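Local coordinates for Iron(III) ABC transporter, periplasmic iron-compound-binding protein (Vibrio cholerae, PDB 3TEF), which probably binds catecholate iron-siderophores in the periplasm and passes them to an ABC transporter for iron uptake, at residues 113-116 with 117-120; 266-269 with 270-273. One frame throughout, in Å; residues are numbered along the deposited sequence.

Contact 1. Residues 113-116 with 117-120; sequences YWES and TQQQ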
ATOM      1  N   TYR A 113      -3.897   6.143  -6.773  1.00 24.63           N
ATOM      2  CA  TYR A 113      -4.071   5.009  -5.866  1.00 24.75           C
ATOM      3  C   TYR A 113      -5.473   4.382  -5.900  1.00 21.32           C
ATOM      4  O   TYR A 113      -5.613   3.169  -6.080  1.00 22.76           O
ATOM      5  CB  TYR A 113      -3.730   5.404  -4.427  1.00 24.12           C
ATOM      6  CG  TYR A 113      -3.968   4.264  -3.464  1.00 22.67           C
ATOM      7  CD1 TYR A 113      -3.001   3.270  -3.286  1.00 21.59           C
ATOM      8  CD2 TYR A 113      -5.162   4.165  -2.748  1.00 22.36           C
ATOM      9  CE1 TYR A 113      -3.213   2.216  -2.422  1.00 21.49           C
ATOM     10  CE2 TYR A 113      -5.386   3.109  -1.872  1.00 21.62           C
ATOM     11  CZ  TYR A 113      -4.404   2.140  -1.720  1.00 20.44           C
ATOM     12  OH  TYR A 113      -4.598   1.080  -0.883  1.00 18.98           O
ATOM     13  N   TRP A 114      -6.511   5.189  -5.717  1.00 22.70           N
ATOM     14  CA  TRP A 114      -7.850   4.607  -5.572  1.00 23.58           C
ATOM     15  C   TRP A 114      -8.423   4.038  -6.875  1.00 24.76           C
ATOM     16  O   TRP A 114      -8.972   2.931  -6.885  1.00 24.45           O
ATOM     17  CB  TRP A 114      -8.821   5.575  -4.868  1.00 24.05           C
ATOM     18  CG  TRP A 114     -10.229   5.040  -4.684  1.00 26.58           C
ATOM     19  CD1 TRP A 114     -11.397   5.693  -4.994  1.00 26.06           C
ATOM     20  CD2 TRP A 114     -10.619   3.757  -4.166  1.00 25.29           C
ATOM     21  NE1 TRP A 114     -12.475   4.898  -4.706  1.00 27.19           N
ATOM     22  CE2 TRP A 114     -12.028   3.701  -4.191  1.00 27.75           C
ATOM     23  CE3 TRP A 114      -9.913   2.644  -3.680  1.00 23.16           C
ATOM     24  CZ2 TRP A 114     -12.753   2.590  -3.747  1.00 25.85           C
ATOM     25  CZ3 TRP A 114     -10.629   1.532  -3.243  1.00 24.44           C
ATOM     26  CH2 TRP A 114     -12.039   1.513  -3.284  1.00 24.49           C
ATOM     27  N   GLU A 115      -8.269   4.761  -7.981  1.00 26.48           N
ATOM     28  CA  GLU A 115      -8.732   4.229  -9.261  1.00 24.79           C
ATOM     29  C   GLU A 115      -8.028   2.914  -9.579  1.00 23.17           C
ATOM     30  O   GLU A 115      -8.667   1.954  -9.998  1.00 23.38           O
ATOM     31  CB  GLU A 115      -8.536   5.237 -10.400  1.00 31.08           C
ATOM     32  CG  GLU A 115      -9.248   6.569 -10.196  1.00 41.26           C
ATOM     33  CD  GLU A 115     -10.747   6.487 -10.423  1.00 48.01           C
ATOM     34  OE1 GLU A 115     -11.277   5.356 -10.509  1.00 49.39           O
ATOM     35  OE2 GLU A 115     -11.393   7.558 -10.522  1.00 50.32           O
ATOM     36  N   SER A 116      -6.719   2.853  -9.353  1.00 20.68           N
ATOM     37  CA  SER A 116      -5.993   1.625  -9.652  1.00 23.97           C
ATOM     38  C   SER A 116      -6.291   0.507  -8.658  1.00 21.64           C
ATOM     39  O   SER A 116      -6.402  -0.651  -9.049  1.00 18.88           O
ATOM     40  CB  SER A 116      -4.477   1.866  -9.795  1.00 24.72           C
ATOM     41  OG  SER A 116      -3.901   2.301  -8.580  1.00 23.29           O
ATOM     42  N   THR A 117      -6.461   0.855  -7.386  1.00 20.15           N
ATOM     43  CA  THR A 117      -6.778  -0.135  -6.363  1.00 21.75           C
ATOM     44  C   THR A 117      -8.141  -0.801  -6.625  1.00 22.56           C
ATOM     45  O   THR A 117      -8.286  -2.011  -6.486  1.00 20.68           O
ATOM     46  CB  THR A 117      -6.717   0.499  -4.961  1.00 21.33           C
ATOM     47  OG1 THR A 117      -5.360   0.858  -4.667  1.00 20.32           O
ATOM     48  CG2 THR A 117      -7.239  -0.476  -3.889  1.00 19.74           C
ATOM     49  N   GLN A 118      -9.130  -0.010  -7.027  1.00 22.28           N
ATOM     50  CA  GLN A 118     -10.418  -0.562  -7.459  1.00 24.42           C
ATOM     51  C   GLN A 118     -10.269  -1.647  -8.503  1.00 22.14           C
ATOM     52  O   GLN A 118     -10.929  -2.684  -8.434  1.00 23.54           O
ATOM     53  CB  GLN A 118     -11.293   0.531  -8.070  1.00 23.72           C
ATOM     54  CG  GLN A 118     -11.865   1.484  -7.063  1.00 26.18           C
ATOM     55  CD  GLN A 118     -12.633   2.593  -7.758  1.00 30.49           C
ATOM     56  OE1 GLN A 118     -13.568   2.331  -8.519  1.00 33.41           O
ATOM     57  NE2 GLN A 118     -12.214   3.832  -7.538  1.00 30.10           N
ATOM     58  N   GLN A 119      -9.429  -1.393  -9.506  1.00 19.64           N
ATOM     59  CA  GLN A 119      -9.200  -2.394 -10.530  1.00 23.70           C
ATOM     60  C   GLN A 119      -8.531  -3.633  -9.957  1.00 22.12           C
ATOM     61  O   GLN A 119      -8.822  -4.737 -10.401  1.00 22.12           O
ATOM     62  CB  GLN A 119      -8.381  -1.836 -11.702  1.00 24.86           C
ATOM     63  CG  GLN A 119      -8.347  -2.769 -12.898  1.00 29.13           C
ATOM     64  CD  GLN A 119      -9.739  -3.177 -13.348  1.00 31.60           C
ATOM     65  OE1 GLN A 119     -10.595  -2.324 -13.597  1.00 36.88           O
ATOM     66  NE2 GLN A 119      -9.985  -4.479 -13.427  1.00 25.29           N
ATOM     67  N   GLN A 120      -7.639  -3.463  -8.974  1.00 21.95           N
ATOM     68  CA  GLN A 120      -6.978  -4.628  -8.394  1.00 22.73           C
ATOM     69  C   GLN A 120      -8.015  -5.497  -7.682  1.00 20.57           C
ATOM     70  O   GLN A 120      -7.974  -6.734  -7.786  1.00 21.64           O
ATOM     71  CB  GLN A 120      -5.855  -4.249  -7.403  1.00 18.85           C
ATOM     72  CG  GLN A 120      -4.830  -3.236  -7.916  1.00 19.69           C
ATOM     73  CD  GLN A 120      -4.299  -3.579  -9.311  1.00 22.38           C
ATOM     74  OE1 GLN A 120      -4.608  -2.898 -10.293  1.00 26.53           O
ATOM     75  NE2 GLN A 120      -3.496  -4.622  -9.395  1.00 16.57           N
TER
HETATM   76  O   HOH W   1     -13.434   3.320 -11.430  1.00 44.49           O
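Tyr113 O takes two bonds from Thr117 in the first turn of helix 113-128. Thr117 N bonds to Tyr113 O at 2.8 Å, the ordinary helical bond. Thr117 OG1 bonds to the same Tyr113 O at 2.7 Å, but comes from above the carbonyl plane. OG1 lies beside the backbone N of Thr117 (chi1 -67°), which turns it back toward the preceding turn. Thr117 OG1 also sits over the centre of the Tyr113 ring, 3.3 Å above the ring plane. Ser265 OG is a further hydrogen-bond partner of this buried hydroxyl.

Gln118 lies across one face of Trp114. Gln118 CG stands 3.6 Å from the centroid of the six-membered ring of Trp114, nearly on the ring normal, and makes a CH-pi contact. Gln118 NE2 lies over the same indole, toward the rim. Gln118 NE2 is 3.0 Å from Trp114 NE1, but both are donors and no bond joins them. The indole N-H is satisfied by Asp142 instead. NE2 makes a weak bond back to Trp114 O, which already accepts a nearly straight bond from Gln118 N at 2.9 Å. Gln118 OE1 bonds to Arg122 and also receives a water proton. That water donates to Glu115 OE1 as well, and so bridges two side chains lying side by side.

Ser116 O accepts from Gln120 N at 3.1 Å. The buried Ser116 OG bonds to Glu108 N, which ties the helix to the loop before it. Phe145 stacks on Trp114 from helix 131-154. A threonine hydroxyl bonded to the carbonyl four residues back is a common feature of alpha-helices. The threonine faces helix 267-279, while Trp114 and Gln118 face helix 131-154, the long helix that joins the two lobes in this family of solute-binding proteins.

Contact 2. Residues 266-269 with 270-273; sequences GVKA and TEQM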
ATOM      1  N   GLY A 266      -4.233  -3.144  -0.123  1.00 17.37           N
ATOM      2  CA  GLY A 266      -4.996  -4.067   0.689  1.00 20.03           C
ATOM      3  C   GLY A 266      -6.384  -3.519   0.962  1.00 19.36           C
ATOM      4  O   GLY A 266      -6.608  -2.308   0.890  1.00 20.80           O
ATOM      5  N   VAL A 267      -7.318  -4.409   1.276  1.00 20.26           N
ATOM      6  CA  VAL A 267      -8.644  -3.974   1.729  1.00 20.12           C
ATOM      7  C   VAL A 267      -8.582  -3.310   3.113  1.00 18.94           C
ATOM      8  O   VAL A 267      -8.986  -2.147   3.276  1.00 21.92           O
ATOM      9  CB  VAL A 267      -9.661  -5.130   1.674  1.00 19.06           C
ATOM     10  CG1 VAL A 267     -10.981  -4.753   2.364  1.00 24.73           C
ATOM     11  CG2 VAL A 267      -9.881  -5.567   0.214  1.00 23.36           C
ATOM     12  N   LYS A 268      -8.044  -4.023   4.098  1.00 20.97           N
ATOM     13  CA  LYS A 268      -7.907  -3.462   5.441  1.00 21.53           C
ATOM     14  C   LYS A 268      -6.981  -2.255   5.398  1.00 23.12           C
ATOM     15  O   LYS A 268      -7.199  -1.268   6.095  1.00 22.67           O
ATOM     16  CB  LYS A 268      -7.349  -4.495   6.423  1.00 24.10           C
ATOM     17  CG  LYS A 268      -8.153  -5.780   6.509  1.00 31.05           C
ATOM     18  CD  LYS A 268      -9.586  -5.513   6.865  1.00 36.40           C
ATOM     19  CE  LYS A 268     -10.330  -6.808   7.158  1.00 46.23           C
ATOM     20  NZ  LYS A 268     -11.584  -6.548   7.925  1.00 42.98           N
ATOM     21  N   ALA A 269      -5.954  -2.331   4.549  1.00 20.40           N
ATOM     22  CA  ALA A 269      -5.012  -1.235   4.421  1.00 18.45           C
ATOM     23  C   ALA A 269      -5.710   0.031   3.962  1.00 19.84           C
ATOM     24  O   ALA A 269      -5.501   1.110   4.525  1.00 19.39           O
ATOM     25  CB  ALA A 269      -3.884  -1.620   3.439  1.00 17.89           C
ATOM     26  N   THR A 270      -6.564  -0.109   2.955  1.00 19.51           N
ATOM     27  CA  THR A 270      -7.246   1.039   2.382  1.00 20.67           C
ATOM     28  C   THR A 270      -8.242   1.601   3.382  1.00 18.52           C
ATOM     29  O   THR A 270      -8.382   2.809   3.507  1.00 22.17           O
ATOM     30  CB  THR A 270      -7.927   0.683   1.055  1.00 20.31           C
ATOM     31  OG1 THR A 270      -6.930   0.246   0.126  1.00 21.40           O
ATOM     32  CG2 THR A 270      -8.643   1.901   0.495  1.00 23.26           C
ATOM     33  N   GLU A 271      -8.904   0.719   4.117  1.00 22.44           N
ATOM     34  CA  GLU A 271      -9.789   1.177   5.187  1.00 23.39           C
ATOM     35  C   GLU A 271      -9.044   1.949   6.265  1.00 23.71           C
ATOM     36  O   GLU A 271      -9.544   2.962   6.776  1.00 24.66           O
ATOM     37  CB  GLU A 271     -10.577   0.006   5.755  1.00 25.43           C
ATOM     38  CG  GLU A 271     -11.582  -0.478   4.732  1.00 26.85           C
ATOM     39  CD  GLU A 271     -12.304  -1.726   5.152  1.00 35.65           C
ATOM     40  OE1 GLU A 271     -11.762  -2.489   5.978  1.00 35.54           O
ATOM     41  OE2 GLU A 271     -13.423  -1.943   4.649  1.00 39.56           O
ATOM     42  N   GLN A 272      -7.829   1.503   6.579  1.00 21.08           N
ATOM     43  CA  GLN A 272      -6.975   2.230   7.509  1.00 22.16           C
ATOM     44  C   GLN A 272      -6.502   3.581   6.964  1.00 23.40           C
ATOM     45  O   GLN A 272      -6.425   4.558   7.712  1.00 24.10           O
ATOM     46  CB  GLN A 272      -5.776   1.379   7.938  1.00 25.06           C
ATOM     47  CG  GLN A 272      -4.908   2.021   9.010  1.00 23.46           C
ATOM     48  CD  GLN A 272      -5.625   2.143  10.340  1.00 29.56           C
ATOM     49  OE1 GLN A 272      -6.115   1.152  10.876  1.00 31.29           O
ATOM     50  NE2 GLN A 272      -5.715   3.365  10.862  1.00 27.06           N
ATOM     51  N   MET A 273      -6.157   3.634   5.674  1.00 20.90           N
ATOM     52  CA  MET A 273      -5.799   4.911   5.063  1.00 18.24           C
ATOM     53  C   MET A 273      -6.935   5.912   5.235  1.00 24.06           C
ATOM     54  O   MET A 273      -6.704   7.069   5.570  1.00 24.74           O
ATOM     55  CB  MET A 273      -5.487   4.738   3.574  1.00 20.52           C
ATOM     56  CG  MET A 273      -4.253   3.863   3.307  1.00 20.32           C
ATOM     57  SD  MET A 273      -4.115   3.385   1.582  1.00 21.93           S
ATOM     58  CE  MET A 273      -3.947   5.002   0.813  1.00 23.35           C
TER
HETATM   59  O   HOH W   2     -12.856  -4.959   6.217  1.00 39.97           O
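Gly266 O is gripped twice by Thr270. The hydroxyl OG1 of Thr270 bonds to Gly266 O at 2.7 Å, nearly along the C=O axis. Thr270 N bonds to the same Gly266 O at 3.0 Å from well above the carbonyl plane. The hydroxyl reaches Gly266 because OG1 is held beside the backbone N of Thr270 (chi1 -61°). Gly266 is the N-cap residue, so this double grip closes the first turn of helix 267-279. Glu271 N to Val267 O, Gln272 N to Lys268 O and Met273 N to Ala269 O carry the helix onward.

Lys268 and Glu271 run side by side on the more open side. Lys268 NZ and Glu271 OE1 are 4.5 Å apart, too far for a direct salt bridge. A water spans them: Lys268 NZ donates to it at 2.7 Å, and it donates to Glu271 OE1 at the same distance. Glu271 OE2 has its own salt bridge to Lys137 of helix 131-154.

Asp31 of helix 27-35 accepts from Lys268 N and Ala269 N. Its negative charge probably suits the amino end of the helix. Val267 packs on helix 27-35 and on Trp121 of helix 113-128. Ala269 and Met273 rest on helix 257-262. The turn is thus wedged among these helices, with helix 131-154 reached through Lys137.

Contacts 1 and 2 both lie at the amino ends of helices, and both are mostly buried. Their centres lie about 12 Å apart, and the two helix starts touch. Tyr113 OH is 2.7 Å from Thr270 OG1, a probable hydrogen bond, and Met273 SD packs against the same phenol oxygen. Both have a threonine whose OH and N share one carbonyl, but the OH comes from above the carbonyl plane in contact 1 and nearly head-on in contact 2. Contact 1 buries aromatic rings, contact 2 aliphatic groups and a methionine. Each has a water bridge on its more exposed side, carboxylate to amide in 113-120 and between opposite charges in 266-273. Both hold to helix 131-154, through Asp142 and Lys137.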